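Local coordinates for succinoglycan biosynthesis protein (Bacillus cereus ATCC 14579, PDB 2QGM), which is named for succinoglycan biosynthesis but belongs to the erythromycin esterase family, so that it is probably a hydrolase whose natural substrate is not established, at residues 69-74 / 335-340; 84-89 / 437-442; 181-186 / 258-263; 189-194 / 235-240; 345-350 / 362-367. All blocks are in the same frame, centred on the assembly; numbering follows the deposited sequence.

Contact 1: 69-74 / 335-340; sequences KMIGNA and NYVTIG
Asn-335, just ahead of strand 336-344, meets Ala-74 in the loop after helix 65-71 through its side-chain oxygen: OD1 lies 3.6 Å from Ala-74 CA. The amide swings that way because CG stands anti to the backbone N (chi1 -159°), and the same OD1 accepts a hydrogen bond from the backbone N of Gln-75, the residue that follows Ala-74. Two residues on, Val-337 divides its methyls between two partners. CG2 presses on the methyl of Ala-74, CB to CG2 3.5 Å, while CG1 takes the tip of Ile-71, whose CD1 is 3.8 Å away. Ile-339 continues the same row. Its CD1 meets Ile-71 CD1 at 3.8 Å, the two side chains crossing at about a right angle, so one delta methyl of the helix serves two strand residues. Ile-432 and Val-77, from the strands flanking 336-344, also touch Ile-71 and close the apolar cluster. After Ile-71 the chain leaves helix 65-71 at Gly-72, with positive phi, and a type II' turn from Ile-71 to Ala-74 carries it toward strand 76-79, which pairs with 336-344. A helix laid over a largely parallel sheet and turning directly into one of its strands is typical of an alpha/beta fold.

Contact 2: 84-89 / 437-442; sequences HGSSEI and RKTSPS
Between Gly-85 and Ser-442, and between Ser-87 and Ser-440, two backbone hydrogen bonds frame a single beta bridge of Ser-86 with Pro-441, located where helix 87-104 begins beside the chain leaving strand 432-439 of the alpha/beta sheet. Ser-87 N donates to Ser-440 O at 2.7 Å, so an amide of the helix's first turn is taken up by a carbonyl from the far end of the sequence. Ser-442 N reaches Gly-85 O at 3.0 Å, but from well above the carbonyl plane. Two CA-H...O contacts, from Pro-441 to Gly-85 O and from Ser-86 to Ser-440 O, fill in the bridge.

The side-chain bonds converge on Glu-88. Its chain bends at chi2 (84°), which lays the carboxylate against Ser-440, and both oxygens are used on their syn sides. OE1 takes Ser-440 N at 2.8 Å, and OE2 takes Ser-440 OG at the same length of 2.8 Å. Gripped by a main-chain and a side-chain donor of one residue, the carboxylate is restrained from rotating.

Apolar contact is slight, with Ile-89 CG1 lying 4.1 Å from Thr-439 CG2. The other hydroxyls also have partners beyond the two segments: Ser-86 OG bonds Thr-83 OG1, Ser-87 OG bonds Glu-144, Thr-439 OG1 bonds Thr-343, and Ser-442 OG bonds Thr-349.

Water completes the seam at two points. One molecule links Ser-86 OG with Thr-439 OG1; another accepts from Ser-442 OG at 2.6 Å and donates to His-84 O at 2.8 Å.

Contact 3: 181-186 / 258-263; sequences NKVIDY and ATASAI
Val-183 and Thr-259 slide past each other in opposite directions where helix 177-190 packs on helix 253-269, a helix-helix crossing in the helical part of the protein. The axes of the two short segments approach to 9.1 Å and cross at -134°, about midway between perpendicular and antiparallel. At this point one methyl does most of the work. With CG1 anti to the backbone N (chi1 -179°), Val-183 turns its other branch, CG2, across the gap, where it meets Thr-259 CG2 at 3.8 Å and comes as near as 3.7 Å to the backbone N of Ala-260. The small Ala-260 allows this approach to the main chain, its own CB being 4.2 Å from Val-183 CG2. Ile-263, one turn further along, brings CD1 to the same methyl and adds a looser contact. Tyr-202 of helix 195-203 touches both Ala-260 and Ile-263.

Thr-259 OG1 bonds Trp-255 O one turn back in its own helix and Trp-115 NE1 of helix 115-127. Lys-182 crosses Thr-259 at about a right angle, with only the root of its chain involved: the bend at chi2 (74°) helps lead the ammonium end away, while Lys-182 CG rests 3.9 Å from Thr-259 OG1.

Contact 4: 189-194 / 235-240; sequences LHRPDL and RLLKDE
Arg-191, the first residue past the end of helix 177-190, extends its side chain across to the segment that follows helix 220-236. Its aliphatic part goes first: CD lies 3.8 Å from Leu-237 CD2, the two side chains sliding past each other in opposite directions. A bend at chi3 (74°) then turns the guanidinium toward Asp-239, and NH1 forms a salt bridge with Asp-239 OD1 at 2.9 Å. The planes of guanidinium and carboxylate stand 90° apart, so the pair meets through one nitrogen and one oxygen and not as a flat two-pronged bridge. Leu-236 O sits over one face of the guanidinium, 3.3 Å from NH1, at an angle too poor for a hydrogen bond, though its partial negative charge probably favours the cation there.

Both segments are helix ends at the surface of the helical region, and side chains bridge the gap between the two. On the first, a type I turn from Arg-191 to Leu-194 is closed by Leu-194 N bonding Arg-191 O. That turn brings Leu-194 round to face Leu-236, with CD1 4.4 Å from Leu-236 CB in a loose apolar contact. Val-187, one helical turn before Arg-191, touches both Leu-194 and Leu-237.

Contact 5: 345-350 / 362-367; sequences EGNFTL and ITTDTI
Phe-348 and Leu-350 both place CG between the backbone N and the carbonyl carbon (chi1 57° and 71°), a crowded position that leans each side chain over the neighbouring strand. The phenyl ring thereby brings one face over Asp-365 O, while its edge meets Ile-367, CD2 to CG1 3.6 Å. Its far end, CZ, lies 3.7 Å from Asp-365 CB, the ring and the aspartate running side by side. Leu-350 likewise lies alongside Thr-363, with CD1 3.5 Å from Thr-363 CG2.

These contacts share one face of a two-stranded antiparallel sheet, a beta hairpin formed by strands 346-350 and 363-366 with a long connection between them. Phe-348 with Asp-365 and Leu-350 with Thr-363 are its hydrogen-bonded pairs, each held by two bonds. Thr-363 N to Leu-350 O is 2.8 Å and nearly straight, whereas Leu-350 N approaches Thr-363 O from above the carbonyl plane. A further bond, Ile-367 N to Gly-346 O at 2.9 Å, extends the ladder, and beyond it a water joins Gly-346 N to Ile-367 O.

The opposite face carries the non-hydrogen-bonded pairs. Asn-347 ND2 approaches Thr-366 OG1 to 2.7 Å, and Asn-347 CB packs on Thr-364 CG2 at 3.7 Å. Packing is tight near the hairpin's connection, where Thr-349 CG2 and Ile-362 CG2 are 3.3 Å apart. Pro-441 touches both Asn-347 and Thr-349 on this face.

Contacts 1 and 3 are buried and packed mainly through apolar side chains, one joining a helix to the sheet, the other helix to helix. Contact 4 lies at the surface and adds a salt bridge to a little leucine packing. Contacts 2 and 5, partly buried, rely on backbone hydrogen bonds, to which contact 2 adds a carboxylate held by Ser-440. Contacts 1 and 2 reach neighbouring strands of the main sheet, yet their centres are 24 Å apart. Contact 5 touches contact 2 directly, Gly-85 O lying 3.0 Å from Thr-349 N. Contacts 3 and 4 share helix 177-190 and meet through Val-183 and Leu-237, on the other side of the chain's centre from contacts 2 and 5.

Contact 1: 69-74 / 335-340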
# COMPACT_ATOMS: atom_id res chain seq x y z
N LYS A 69 13.74 4.51 16.41
CA LYS A 69 13.44 4.13 17.77
C LYS A 69 11.99 3.68 17.91
O LYS A 69 11.67 2.79 18.69
CB LYS A 69 13.74 5.30 18.72
CG LYS A 69 15.12 5.91 18.47
CD LYS A 69 15.57 6.84 19.58
CE LYS A 69 14.71 8.09 19.67
NZ LYS A 69 15.23 8.98 20.75
N MSE A 70 11.11 4.30 17.13
CA MSE A 70 9.69 3.94 17.16
C MSE A 70 9.45 2.57 16.53
O MSE A 70 8.73 1.73 17.09
CB MSE A 70 8.85 4.96 16.37
CG MSE A 70 8.79 6.37 16.94
SE MSE A 70 7.86 7.56 15.74
CE MSE A 70 8.36 9.25 16.52
N ILE A 71 10.04 2.36 15.35
CA ILE A 71 9.87 1.11 14.62
C ILE A 71 10.48 -0.07 15.34
O ILE A 71 9.92 -1.17 15.33
CB ILE A 71 10.49 1.19 13.21
CG1 ILE A 71 9.91 2.39 12.44
CG2 ILE A 71 10.21 -0.09 12.44
CD1 ILE A 71 8.42 2.37 12.33
N GLY A 72 11.64 0.15 15.95
CA GLY A 72 12.30 -0.93 16.64
C GLY A 72 12.72 -2.01 15.66
O GLY A 72 13.20 -1.71 14.57
N ASN A 73 12.51 -3.26 16.05
CA ASN A 73 12.90 -4.38 15.19
C ASN A 73 11.73 -4.99 14.43
O ASN A 73 11.80 -6.14 14.00
CB ASN A 73 13.60 -5.45 16.02
CG ASN A 73 12.84 -5.81 17.28
OD1 ASN A 73 11.70 -6.27 17.22
ND2 ASN A 73 13.47 -5.59 18.43
N ALA A 74 10.65 -4.23 14.26
CA ALA A 74 9.50 -4.73 13.52
C ALA A 74 9.93 -5.08 12.09
O ALA A 74 10.67 -4.32 11.46
CB ALA A 74 8.40 -3.68 13.49
N ASN A 335 4.90 -7.32 15.28
CA ASN A 335 5.88 -7.36 14.19
C ASN A 335 5.39 -6.55 13.00
O ASN A 335 6.05 -6.51 11.96
CB ASN A 335 6.16 -8.80 13.76
CG ASN A 335 7.49 -8.94 13.03
OD1 ASN A 335 8.45 -8.22 13.33
ND2 ASN A 335 7.55 -9.88 12.10
N TYR A 336 4.23 -5.92 13.15
CA TYR A 336 3.67 -5.06 12.10
C TYR A 336 3.39 -3.69 12.71
O TYR A 336 2.54 -3.55 13.58
CB TYR A 336 2.37 -5.64 11.53
CG TYR A 336 1.66 -4.70 10.56
CD1 TYR A 336 2.30 -4.22 9.42
CD2 TYR A 336 0.34 -4.31 10.78
CE1 TYR A 336 1.64 -3.39 8.52
CE2 TYR A 336 -0.33 -3.48 9.88
CZ TYR A 336 0.33 -3.02 8.74
OH TYR A 336 -0.30 -2.21 7.83
N VAL A 337 4.13 -2.69 12.25
CA VAL A 337 3.95 -1.33 12.74
C VAL A 337 3.25 -0.52 11.65
O VAL A 337 3.59 -0.63 10.47
CB VAL A 337 5.31 -0.66 13.07
CG1 VAL A 337 5.12 0.82 13.30
CG2 VAL A 337 5.92 -1.30 14.32
N THR A 338 2.27 0.28 12.05
CA THR A 338 1.51 1.10 11.12
C THR A 338 1.79 2.58 11.26
O THR A 338 1.70 3.14 12.35
CB THR A 338 -0.01 0.92 11.29
OG1 THR A 338 -0.36 1.04 12.68
CG2 THR A 338 -0.45 -0.43 10.78
N ILE A 339 2.12 3.21 10.13
CA ILE A 339 2.40 4.64 10.09
C ILE A 339 1.38 5.29 9.16
O ILE A 339 1.50 5.20 7.94
CB ILE A 339 3.80 4.91 9.53
CG1 ILE A 339 4.82 4.11 10.34
CG2 ILE A 339 4.11 6.42 9.57
CD1 ILE A 339 6.24 4.23 9.84
N GLY A 340 0.39 5.95 9.75
CA GLY A 340 -0.64 6.61 8.96
C GLY A 340 -0.23 7.99 8.47
O GLY A 340 0.67 8.62 9.04

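Contact 2: 84-89 / 437-442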
# COMPACT_ATOMS: atom_id res chain seq x y z
N HIS A 84 -4.81 9.98 -2.47
CA HIS A 84 -4.07 9.34 -3.56
C HIS A 84 -3.59 10.43 -4.52
O HIS A 84 -3.30 10.15 -5.68
CB HIS A 84 -4.97 8.35 -4.31
CG HIS A 84 -5.04 7.00 -3.68
ND1 HIS A 84 -6.18 6.22 -3.71
CD2 HIS A 84 -4.10 6.26 -3.04
CE1 HIS A 84 -5.93 5.06 -3.12
NE2 HIS A 84 -4.68 5.06 -2.71
N GLY A 85 -3.50 11.67 -4.04
CA GLY A 85 -3.05 12.74 -4.92
C GLY A 85 -2.39 13.94 -4.28
O GLY A 85 -2.52 15.06 -4.79
N SER A 86 -1.68 13.73 -3.17
CA SER A 86 -0.98 14.82 -2.48
C SER A 86 0.51 14.73 -2.78
O SER A 86 1.17 13.78 -2.38
CB SER A 86 -1.22 14.72 -0.97
OG SER A 86 -2.60 14.90 -0.67
N SER A 87 1.05 15.73 -3.47
CA SER A 87 2.47 15.73 -3.83
C SER A 87 3.42 15.47 -2.66
O SER A 87 4.22 14.53 -2.70
CB SER A 87 2.86 17.04 -4.51
OG SER A 87 4.24 17.04 -4.84
N GLU A 88 3.34 16.31 -1.63
CA GLU A 88 4.22 16.18 -0.47
C GLU A 88 4.09 14.86 0.27
O GLU A 88 5.04 14.41 0.89
CB GLU A 88 3.99 17.33 0.50
CG GLU A 88 4.20 18.71 -0.11
CD GLU A 88 2.97 19.22 -0.85
OE1 GLU A 88 2.00 18.45 -1.01
OE2 GLU A 88 2.98 20.40 -1.26
N ILE A 89 2.90 14.25 0.22
CA ILE A 89 2.75 12.96 0.89
C ILE A 89 3.53 11.89 0.12
O ILE A 89 4.28 11.13 0.72
CB ILE A 89 1.26 12.58 1.03
CG1 ILE A 89 0.58 13.57 1.97
CG2 ILE A 89 1.13 11.15 1.57
CD1 ILE A 89 -0.87 13.24 2.30
N ARG A 437 0.94 19.50 7.41
CA ARG A 437 -0.15 20.46 7.46
C ARG A 437 -0.71 20.86 6.10
O ARG A 437 -1.89 20.61 5.81
CB ARG A 437 0.30 21.73 8.20
CG ARG A 437 -0.81 22.72 8.44
CD ARG A 437 -0.24 24.02 8.98
NE ARG A 437 0.41 23.85 10.27
CZ ARG A 437 1.25 24.73 10.80
NH1 ARG A 437 1.53 25.85 10.15
NH2 ARG A 437 1.79 24.51 11.99
N LYS A 438 0.11 21.47 5.26
CA LYS A 438 -0.36 21.89 3.94
C LYS A 438 0.17 21.01 2.82
O LYS A 438 1.36 20.71 2.74
CB LYS A 438 0.03 23.35 3.67
CG LYS A 438 -0.66 24.37 4.56
CD LYS A 438 -0.36 25.81 4.13
CE LYS A 438 -1.10 26.82 5.01
NZ LYS A 438 -0.91 28.23 4.53
N THR A 439 -0.74 20.57 1.96
CA THR A 439 -0.37 19.74 0.83
C THR A 439 -0.94 20.29 -0.47
O THR A 439 -1.82 21.14 -0.47
CB THR A 439 -0.84 18.28 1.05
OG1 THR A 439 -2.19 18.27 1.52
CG2 THR A 439 0.05 17.60 2.08
N SER A 440 -0.39 19.82 -1.59
CA SER A 440 -0.82 20.27 -2.90
C SER A 440 -0.94 19.09 -3.86
O SER A 440 -0.51 17.98 -3.53
CB SER A 440 0.17 21.31 -3.45
OG SER A 440 1.48 20.77 -3.59
N PRO A 441 -1.52 19.30 -5.05
CA PRO A 441 -1.68 18.22 -6.03
C PRO A 441 -0.42 17.56 -6.57
O PRO A 441 0.59 18.21 -6.85
CB PRO A 441 -2.47 18.89 -7.16
CG PRO A 441 -3.27 19.94 -6.43
CD PRO A 441 -2.24 20.51 -5.48
N SER A 442 -0.50 16.24 -6.71
CA SER A 442 0.60 15.45 -7.27
C SER A 442 0.71 15.84 -8.74
O SER A 442 -0.24 16.37 -9.32
CB SER A 442 0.27 13.97 -7.14
OG SER A 442 -1.02 13.71 -7.66
O HOH W 1 -1.86 11.25 -7.81
O HOH W 2 -3.59 17.30 -0.90

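Contact 3: 181-186 / 258-263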
# COMPACT_ATOMS: atom_id res chain seq x y z
N ASN A 181 2.02 -15.33 -18.93
CA ASN A 181 3.26 -15.69 -19.61
C ASN A 181 4.39 -15.99 -18.63
O ASN A 181 5.25 -16.82 -18.90
CB ASN A 181 3.67 -14.56 -20.57
CG ASN A 181 3.02 -14.68 -21.93
OD1 ASN A 181 1.86 -15.07 -22.04
ND2 ASN A 181 3.77 -14.34 -22.98
N LYS A 182 4.38 -15.32 -17.48
CA LYS A 182 5.41 -15.57 -16.48
C LYS A 182 5.36 -17.05 -16.12
O LYS A 182 6.39 -17.73 -16.04
CB LYS A 182 5.15 -14.72 -15.24
CG LYS A 182 6.31 -14.70 -14.26
CD LYS A 182 7.43 -13.82 -14.80
CE LYS A 182 8.60 -13.75 -13.84
NZ LYS A 182 9.69 -12.89 -14.38
N VAL A 183 4.14 -17.55 -15.91
CA VAL A 183 3.91 -18.95 -15.54
C VAL A 183 4.18 -19.88 -16.72
O VAL A 183 4.94 -20.83 -16.60
CB VAL A 183 2.44 -19.20 -15.09
CG1 VAL A 183 2.27 -20.67 -14.70
CG2 VAL A 183 2.07 -18.29 -13.93
N ILE A 184 3.54 -19.59 -17.85
CA ILE A 184 3.69 -20.41 -19.04
C ILE A 184 5.15 -20.56 -19.47
O ILE A 184 5.60 -21.67 -19.78
CB ILE A 184 2.91 -19.81 -20.24
CG1 ILE A 184 1.41 -19.78 -19.94
CG2 ILE A 184 3.16 -20.65 -21.49
CD1 ILE A 184 0.78 -21.15 -19.79
N ASP A 185 5.88 -19.45 -19.51
CA ASP A 185 7.28 -19.46 -19.90
C ASP A 185 8.08 -20.40 -19.02
O ASP A 185 8.90 -21.18 -19.50
CB ASP A 185 7.88 -18.06 -19.83
CG ASP A 185 7.34 -17.14 -20.91
OD1 ASP A 185 6.67 -17.65 -21.83
OD2 ASP A 185 7.60 -15.93 -20.85
N TYR A 186 7.85 -20.33 -17.71
CA TYR A 186 8.56 -21.19 -16.78
C TYR A 186 8.28 -22.66 -17.08
O TYR A 186 9.21 -23.47 -17.13
CB TYR A 186 8.16 -20.88 -15.34
CG TYR A 186 8.67 -21.91 -14.36
CD1 TYR A 186 10.01 -21.94 -13.99
CD2 TYR A 186 7.83 -22.90 -13.86
CE1 TYR A 186 10.50 -22.91 -13.13
CE2 TYR A 186 8.31 -23.89 -13.01
CZ TYR A 186 9.65 -23.89 -12.65
OH TYR A 186 10.14 -24.88 -11.82
N ALA A 258 4.39 -18.04 -7.50
CA ALA A 258 3.68 -16.93 -6.88
C ALA A 258 2.63 -16.34 -7.81
O ALA A 258 1.54 -15.98 -7.36
CB ALA A 258 4.67 -15.84 -6.46
N THR A 259 2.97 -16.22 -9.09
CA THR A 259 2.04 -15.69 -10.07
C THR A 259 0.87 -16.65 -10.26
O THR A 259 -0.28 -16.22 -10.35
CB THR A 259 2.74 -15.46 -11.42
OG1 THR A 259 3.85 -14.57 -11.22
CG2 THR A 259 1.78 -14.86 -12.43
N ALA A 260 1.15 -17.95 -10.34
CA ALA A 260 0.07 -18.92 -10.51
C ALA A 260 -0.89 -18.81 -9.32
O ALA A 260 -2.11 -18.95 -9.47
CB ALA A 260 0.63 -20.33 -10.59
N SER A 261 -0.33 -18.55 -8.14
CA SER A 261 -1.13 -18.38 -6.94
C SER A 261 -1.93 -17.08 -7.01
O SER A 261 -3.05 -17.03 -6.52
CB SER A 261 -0.24 -18.38 -5.69
OG SER A 261 0.14 -19.70 -5.32
N ALA A 262 -1.37 -16.04 -7.62
CA ALA A 262 -2.08 -14.77 -7.73
C ALA A 262 -3.27 -14.93 -8.67
O ALA A 262 -4.32 -14.31 -8.49
CB ALA A 262 -1.14 -13.69 -8.25
N ILE A 263 -3.10 -15.78 -9.67
CA ILE A 263 -4.17 -16.04 -10.62
C ILE A 263 -5.28 -16.82 -9.91
O ILE A 263 -6.47 -16.55 -10.12
CB ILE A 263 -3.62 -16.81 -11.84
CG1 ILE A 263 -2.69 -15.88 -12.63
CG2 ILE A 263 -4.76 -17.33 -12.71
CD1 ILE A 263 -1.85 -16.55 -13.69

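Contact 4: 189-194 / 235-240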
# COMPACT_ATOMS: atom_id res chain seq x y z
N LEU A 189 9.91 -24.08 -20.25
CA LEU A 189 11.35 -24.27 -20.10
C LEU A 189 11.74 -25.36 -19.11
O LEU A 189 12.59 -26.20 -19.40
CB LEU A 189 11.99 -22.94 -19.69
CG LEU A 189 13.47 -22.86 -19.32
CD1 LEU A 189 14.34 -23.37 -20.46
CD2 LEU A 189 13.81 -21.41 -19.01
N HIS A 190 11.11 -25.35 -17.94
CA HIS A 190 11.44 -26.31 -16.89
C HIS A 190 10.53 -27.51 -16.71
O HIS A 190 11.00 -28.57 -16.30
CB HIS A 190 11.58 -25.56 -15.57
CG HIS A 190 12.72 -24.59 -15.54
ND1 HIS A 190 14.03 -24.99 -15.37
CD2 HIS A 190 12.76 -23.25 -15.70
CE1 HIS A 190 14.82 -23.94 -15.42
NE2 HIS A 190 14.08 -22.87 -15.62
N ARG A 191 9.23 -27.37 -17.00
CA ARG A 191 8.32 -28.49 -16.84
C ARG A 191 7.53 -28.69 -18.13
O ARG A 191 6.30 -28.54 -18.16
CB ARG A 191 7.37 -28.23 -15.65
CG ARG A 191 8.06 -27.58 -14.46
CD ARG A 191 7.24 -27.63 -13.19
NE ARG A 191 7.24 -28.97 -12.60
CZ ARG A 191 6.93 -29.24 -11.34
NH1 ARG A 191 6.59 -28.27 -10.51
NH2 ARG A 191 6.96 -30.49 -10.91
N PRO A 192 8.22 -29.06 -19.22
CA PRO A 192 7.65 -29.29 -20.55
C PRO A 192 6.51 -30.29 -20.66
O PRO A 192 5.69 -30.19 -21.58
CB PRO A 192 8.87 -29.71 -21.37
CG PRO A 192 9.74 -30.40 -20.36
CD PRO A 192 9.65 -29.45 -19.19
N ASP A 193 6.44 -31.25 -19.75
CA ASP A 193 5.38 -32.25 -19.80
C ASP A 193 4.03 -31.72 -19.34
O ASP A 193 3.00 -32.37 -19.51
CB ASP A 193 5.76 -33.47 -18.95
CG ASP A 193 6.94 -34.24 -19.53
OD1 ASP A 193 8.01 -33.64 -19.73
OD2 ASP A 193 6.78 -35.46 -19.79
N LEU A 194 4.03 -30.52 -18.76
CA LEU A 194 2.79 -29.93 -18.27
C LEU A 194 2.33 -28.75 -19.12
O LEU A 194 1.22 -28.24 -18.92
CB LEU A 194 2.97 -29.46 -16.83
CG LEU A 194 3.48 -30.50 -15.83
CD1 LEU A 194 3.69 -29.84 -14.49
CD2 LEU A 194 2.49 -31.65 -15.72
N ARG A 235 -1.60 -25.90 -8.21
CA ARG A 235 -1.27 -27.18 -7.59
C ARG A 235 -0.08 -27.80 -8.30
O ARG A 235 0.88 -28.25 -7.66
CB ARG A 235 -2.46 -28.14 -7.69
CG ARG A 235 -3.67 -27.75 -6.86
CD ARG A 235 -3.44 -28.00 -5.38
NE ARG A 235 -4.62 -27.70 -4.58
CZ ARG A 235 -4.71 -27.88 -3.26
NH1 ARG A 235 -3.67 -28.35 -2.59
NH2 ARG A 235 -5.83 -27.57 -2.62
N LEU A 236 -0.14 -27.80 -9.62
CA LEU A 236 0.91 -28.37 -10.46
C LEU A 236 2.27 -27.74 -10.23
O LEU A 236 3.30 -28.36 -10.49
CB LEU A 236 0.52 -28.20 -11.94
CG LEU A 236 -0.71 -28.94 -12.44
CD1 LEU A 236 -1.13 -28.36 -13.78
CD2 LEU A 236 -0.42 -30.43 -12.56
N LEU A 237 2.29 -26.51 -9.73
CA LEU A 237 3.54 -25.82 -9.49
C LEU A 237 3.89 -25.62 -8.03
O LEU A 237 4.82 -24.90 -7.70
CB LEU A 237 3.51 -24.46 -10.20
CG LEU A 237 3.28 -24.51 -11.71
CD1 LEU A 237 3.13 -23.09 -12.23
CD2 LEU A 237 4.43 -25.22 -12.41
N LYS A 238 3.15 -26.27 -7.13
CA LYS A 238 3.42 -26.11 -5.71
C LYS A 238 4.68 -26.86 -5.30
O LYS A 238 5.25 -26.58 -4.24
CB LYS A 238 2.22 -26.60 -4.89
CG LYS A 238 2.29 -26.21 -3.41
CD LYS A 238 0.98 -26.53 -2.69
CE LYS A 238 0.99 -25.98 -1.27
NZ LYS A 238 -0.30 -26.22 -0.56
N ASP A 239 5.13 -27.76 -6.16
CA ASP A 239 6.30 -28.59 -5.88
C ASP A 239 5.93 -29.42 -4.67
O ASP A 239 6.50 -29.31 -3.58
CB ASP A 239 7.53 -27.72 -5.62
CG ASP A 239 8.33 -27.48 -6.89
OD1 ASP A 239 7.72 -27.47 -7.97
OD2 ASP A 239 9.57 -27.32 -6.80
N GLU A 240 4.93 -30.26 -4.90
CA GLU A 240 4.39 -31.13 -3.88
C GLU A 240 4.00 -32.44 -4.56
O GLU A 240 4.60 -32.83 -5.55
CB GLU A 240 3.16 -30.46 -3.27
CG GLU A 240 2.47 -31.22 -2.16
CD GLU A 240 1.52 -30.32 -1.40
OE1 GLU A 240 0.68 -29.66 -2.05
OE2 GLU A 240 1.59 -30.28 -0.15

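Contact 5: 345-350 / 362-367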
# COMPACT_ATOMS: atom_id res chain seq x y z
N GLU A 345 -4.90 20.80 5.20
CA GLU A 345 -5.55 21.55 4.13
C GLU A 345 -4.76 21.54 2.82
O GLU A 345 -3.58 21.19 2.78
CB GLU A 345 -5.76 22.99 4.59
CG GLU A 345 -4.48 23.63 5.15
CD GLU A 345 -4.69 25.07 5.60
OE1 GLU A 345 -4.97 25.93 4.73
OE2 GLU A 345 -4.56 25.35 6.81
N GLY A 346 -5.43 21.94 1.74
CA GLY A 346 -4.79 21.99 0.45
C GLY A 346 -5.62 21.36 -0.65
O GLY A 346 -6.76 20.95 -0.43
N ASN A 347 -5.05 21.31 -1.85
CA ASN A 347 -5.71 20.73 -3.01
C ASN A 347 -5.04 19.39 -3.32
O ASN A 347 -3.88 19.16 -2.97
CB ASN A 347 -5.55 21.64 -4.23
CG ASN A 347 -6.40 22.90 -4.12
OD1 ASN A 347 -6.17 23.88 -4.83
ND2 ASN A 347 -7.38 22.87 -3.24
N PHE A 348 -5.77 18.50 -3.98
CA PHE A 348 -5.22 17.20 -4.31
C PHE A 348 -5.71 16.73 -5.66
O PHE A 348 -6.71 17.24 -6.19
CB PHE A 348 -5.61 16.18 -3.24
CG PHE A 348 -7.09 16.06 -3.06
CD1 PHE A 348 -7.85 15.23 -3.89
CD2 PHE A 348 -7.74 16.80 -2.08
CE1 PHE A 348 -9.23 15.15 -3.74
CE2 PHE A 348 -9.12 16.72 -1.93
CZ PHE A 348 -9.87 15.90 -2.76
N THR A 349 -5.00 15.76 -6.22
CA THR A 349 -5.34 15.18 -7.52
C THR A 349 -6.32 14.05 -7.29
O THR A 349 -6.17 13.27 -6.34
CB THR A 349 -4.09 14.58 -8.18
OG1 THR A 349 -3.10 15.60 -8.37
CG2 THR A 349 -4.46 13.96 -9.53
N LEU A 350 -7.33 13.95 -8.14
CA LEU A 350 -8.32 12.88 -8.03
C LEU A 350 -9.03 12.70 -9.37
O LEU A 350 -8.71 13.39 -10.34
CB LEU A 350 -9.34 13.20 -6.92
CG LEU A 350 -10.42 14.30 -7.04
CD1 LEU A 350 -9.87 15.49 -7.81
CD2 LEU A 350 -11.65 13.75 -7.72
N ILE A 362 -8.56 12.94 -14.95
CA ILE A 362 -7.91 13.42 -13.74
C ILE A 362 -8.09 14.93 -13.57
O ILE A 362 -7.88 15.70 -14.51
CB ILE A 362 -6.40 13.10 -13.75
CG1 ILE A 362 -6.17 11.59 -13.67
CG2 ILE A 362 -5.72 13.77 -12.57
CD1 ILE A 362 -6.08 10.90 -15.01
N THR A 363 -8.48 15.34 -12.37
CA THR A 363 -8.69 16.75 -12.06
C THR A 363 -8.17 17.05 -10.65
O THR A 363 -7.42 16.26 -10.09
CB THR A 363 -10.19 17.11 -12.14
OG1 THR A 363 -10.35 18.53 -12.01
CG2 THR A 363 -10.97 16.42 -11.03
N THR A 364 -8.58 18.18 -10.09
CA THR A 364 -8.15 18.59 -8.76
C THR A 364 -9.32 19.07 -7.90
O THR A 364 -10.30 19.63 -8.41
CB THR A 364 -7.10 19.73 -8.84
OG1 THR A 364 -5.93 19.26 -9.52
CG2 THR A 364 -6.72 20.21 -7.46
N ASP A 365 -9.23 18.86 -6.59
CA ASP A 365 -10.26 19.29 -5.66
C ASP A 365 -9.62 19.80 -4.38
O ASP A 365 -8.40 19.73 -4.22
CB ASP A 365 -11.23 18.13 -5.37
CG ASP A 365 -12.46 18.58 -4.61
OD1 ASP A 365 -12.82 19.78 -4.73
OD2 ASP A 365 -13.09 17.75 -3.92
N THR A 366 -10.44 20.33 -3.47
CA THR A 366 -9.92 20.88 -2.22
C THR A 366 -10.36 20.09 -1.00
O THR A 366 -11.50 19.64 -0.91
CB THR A 366 -10.37 22.35 -2.06
OG1 THR A 366 -10.04 23.07 -3.26
CG2 THR A 366 -9.67 23.00 -0.88
N ILE A 367 -9.45 19.94 -0.05
CA ILE A 367 -9.73 19.21 1.17
C ILE A 367 -10.79 19.90 2.03
O ILE A 367 -10.59 21.03 2.48
CB ILE A 367 -8.45 19.04 2.02
CG1 ILE A 367 -7.43 18.20 1.25
CG2 ILE A 367 -8.78 18.38 3.35
CD1 ILE A 367 -6.11 18.03 1.99
O HOH W 3 -8.13 22.74 2.40